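Local coordinates for protein dehydrogenase (Chromobacterium violaceum, PDB 3Q2I) that probably oxidises the sugar of UDP-GlcNAcA with NAD as cofactor, a step in the biosynthesis of 2,3-diacetamido-2,3-dideoxy-D-mannuronic acid, at residues P205-Q210 with K231-A236. Residues are numbered along the deposited sequence; the frame is centred on the assembly and turned at random.
Sequences PVESVQ and KWRSGA
Glu-207 and Lys-231 both set CG anti to the backbone N (chi1 -175° and 176°) and run out extended, alongside each other in the same direction. Their ends join in a salt bridge, with Lys-231 NZ 2.8 Å from Glu-207 OE1. The ammonium comes from the syn side, 27° out of the carboxylate plane. Glu-207 OE2 takes bonds from two waters; one also accepts from Lys-231 NZ, the other from Arg-233 NH2 at the guanidinium edge. The backbones form a classic beta bulge in the antiparallel hairpin of strands 206-214 and 225-232, in the C-terminal alpha/beta domain. Two residues, Glu-207 and Ser-208, stand opposite the single Lys-231, whose O accepts from Glu-207 N (2.8 Å) and Ser-208 N (3.2 Å). Lys-231 N returns a bond to Ser-208 O at 3.0 Å. Beyond the bulge, Arg-233 N donates to Pro-205 O, 3.0 Å away and nearly straight. The Arg-233 guanidinium lies with one face over Val-206 O and Glu-207 CA, while its NH1 bonds Leu-350 O. Away from the salt bridge, Val-206 CG2 sits over the Trp-232 five-membered ring, a CH-pi contact 3.9 Å from the centroid. Trp-232 NE1 is held by Leu-199 O of helix 193-203.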
loop_
_atom_site.group_PDB
_atom_site.type_symbol
_atom_site.label_atom_id
_atom_site.label_comp_id
_atom_site.label_asym_id
_atom_site.label_seq_id
_atom_site.Cartn_x
_atom_site.Cartn_y
_atom_site.Cartn_z
ATOM N N PRO A 205 27.064 0.199 -6.852
ATOM C CA PRO A 205 25.925 0.713 -6.098
ATOM C C PRO A 205 24.689 -0.155 -6.278
ATOM O O PRO A 205 24.300 -0.454 -7.405
ATOM C CB PRO A 205 25.678 2.076 -6.743
ATOM C CG PRO A 205 27.074 2.477 -7.299
ATOM C CD PRO A 205 27.645 1.193 -7.778
ATOM N N VAL A 206 24.041 -0.474 -5.150
ATOM C CA VAL A 206 22.817 -1.273 -5.120
ATOM C C VAL A 206 21.622 -0.324 -5.214
ATOM O O VAL A 206 21.594 0.769 -4.614
ATOM C CB VAL A 206 22.767 -2.133 -3.839
ATOM C CG1 VAL A 206 21.337 -2.733 -3.652
ATOM C CG2 VAL A 206 23.891 -3.207 -3.873
ATOM N N GLU A 207 20.629 -0.723 -5.988
ATOM C CA GLU A 207 19.380 0.019 -6.133
ATOM C C GLU A 207 18.354 -0.411 -5.091
ATOM O O GLU A 207 17.836 0.436 -4.370
ATOM C CB GLU A 207 18.775 -0.238 -7.523
ATOM C CG GLU A 207 17.529 0.617 -7.735
ATOM C CD GLU A 207 17.048 0.579 -9.157
ATOM O OE1 GLU A 207 16.012 -0.047 -9.425
ATOM O OE2 GLU A 207 17.761 1.107 -10.028
ATOM N N SER A 208 18.183 -1.730 -4.908
ATOM C CA SER A 208 17.143 -2.193 -3.960
ATOM C C SER A 208 17.424 -3.651 -3.590
ATOM O O SER A 208 18.193 -4.342 -4.311
ATOM C CB SER A 208 15.727 -1.988 -4.514
ATOM O OG SER A 208 15.495 -2.828 -5.661
ATOM N N VAL A 209 16.796 -4.081 -2.499
ATOM C CA VAL A 209 16.860 -5.482 -2.106
ATOM C C VAL A 209 15.468 -5.971 -1.749
ATOM O O VAL A 209 14.588 -5.196 -1.352
ATOM C CB VAL A 209 17.800 -5.661 -0.881
ATOM C CG1 VAL A 209 19.223 -5.203 -1.222
ATOM C CG2 VAL A 209 17.254 -4.915 0.348
ATOM N N GLN A 210 15.318 -7.315 -1.780
ATOM C CA GLN A 210 14.108 -7.993 -1.276
ATOM C C GLN A 210 14.584 -9.199 -0.471
ATOM O O GLN A 210 15.292 -10.040 -1.027
ATOM C CB GLN A 210 13.302 -8.558 -2.457
ATOM C CG GLN A 210 12.828 -7.463 -3.365
ATOM C CD GLN A 210 12.424 -7.960 -4.763
ATOM O OE1 GLN A 210 11.690 -7.287 -5.471
ATOM N NE2 GLN A 210 12.920 -9.132 -5.159
ATOM N N LYS A 231 19.158 -5.948 -6.642
ATOM C CA LYS A 231 19.165 -5.260 -7.921
ATOM C C LYS A 231 20.164 -4.135 -7.866
ATOM O O LYS A 231 20.049 -3.283 -6.978
ATOM C CB LYS A 231 17.781 -4.745 -8.359
ATOM C CG LYS A 231 17.888 -3.938 -9.674
ATOM C CD LYS A 231 16.539 -3.387 -10.064
ATOM C CE LYS A 231 16.711 -2.469 -11.285
ATOM N NZ LYS A 231 15.478 -1.694 -11.576
ATOM N N TRP A 232 21.151 -4.122 -8.772
ATOM C CA TRP A 232 22.145 -3.041 -8.828
ATOM C C TRP A 232 21.658 -1.942 -9.756
ATOM O O TRP A 232 20.826 -2.172 -10.659
ATOM C CB TRP A 232 23.502 -3.641 -9.306
ATOM C CG TRP A 232 24.291 -4.245 -8.214
ATOM C CD1 TRP A 232 25.243 -3.610 -7.456
ATOM C CD2 TRP A 232 24.260 -5.608 -7.738
ATOM N NE1 TRP A 232 25.767 -4.470 -6.539
ATOM C CE2 TRP A 232 25.183 -5.699 -6.668
ATOM C CE3 TRP A 232 23.541 -6.752 -8.095
ATOM C CZ2 TRP A 232 25.434 -6.881 -5.996
ATOM C CZ3 TRP A 232 23.794 -7.916 -7.431
ATOM C CH2 TRP A 232 24.716 -7.979 -6.371
ATOM N N ARG A 233 22.132 -0.699 -9.509
ATOM C CA ARG A 233 21.764 0.433 -10.349
ATOM C C ARG A 233 22.202 0.220 -11.797
ATOM O O ARG A 233 21.577 0.763 -12.700
ATOM C CB ARG A 233 22.389 1.722 -9.829
ATOM C CG ARG A 233 21.988 2.062 -8.403
ATOM C CD ARG A 233 22.297 3.547 -8.144
ATOM N NE ARG A 233 22.064 3.822 -6.726
ATOM C CZ ARG A 233 20.833 4.017 -6.262
ATOM N NH1 ARG A 233 20.649 4.294 -4.963
ATOM N NH2 ARG A 233 19.801 3.904 -7.099
ATOM N N SER A 234 23.213 -0.620 -12.014
ATOM C CA SER A 234 23.610 -0.982 -13.392
ATOM C C SER A 234 22.623 -1.910 -14.103
ATOM O O SER A 234 22.759 -2.127 -15.322
ATOM C CB SER A 234 24.945 -1.708 -13.354
ATOM O OG SER A 234 24.790 -2.978 -12.724
ATOM N N GLY A 235 21.656 -2.467 -13.371
ATOM C CA GLY A 235 20.695 -3.442 -13.919
ATOM C C GLY A 235 21.089 -4.846 -13.485
ATOM O O GLY A 235 20.261 -5.765 -13.620
ATOM N N ALA A 236 22.327 -5.036 -13.048
ATOM C CA ALA A 236 22.766 -6.416 -12.636
ATOM C C ALA A 236 21.834 -6.959 -11.555
ATOM O O ALA A 236 21.358 -6.161 -10.704
ATOM C CB ALA A 236 24.192 -6.412 -12.130
HETATM O O HOH W 1 25.375 -0.448 -10.036
HETATM O O HOH W 2 19.161 3.269 -9.894
HETATM O O HOH W 3 16.278 1.360 -11.978
#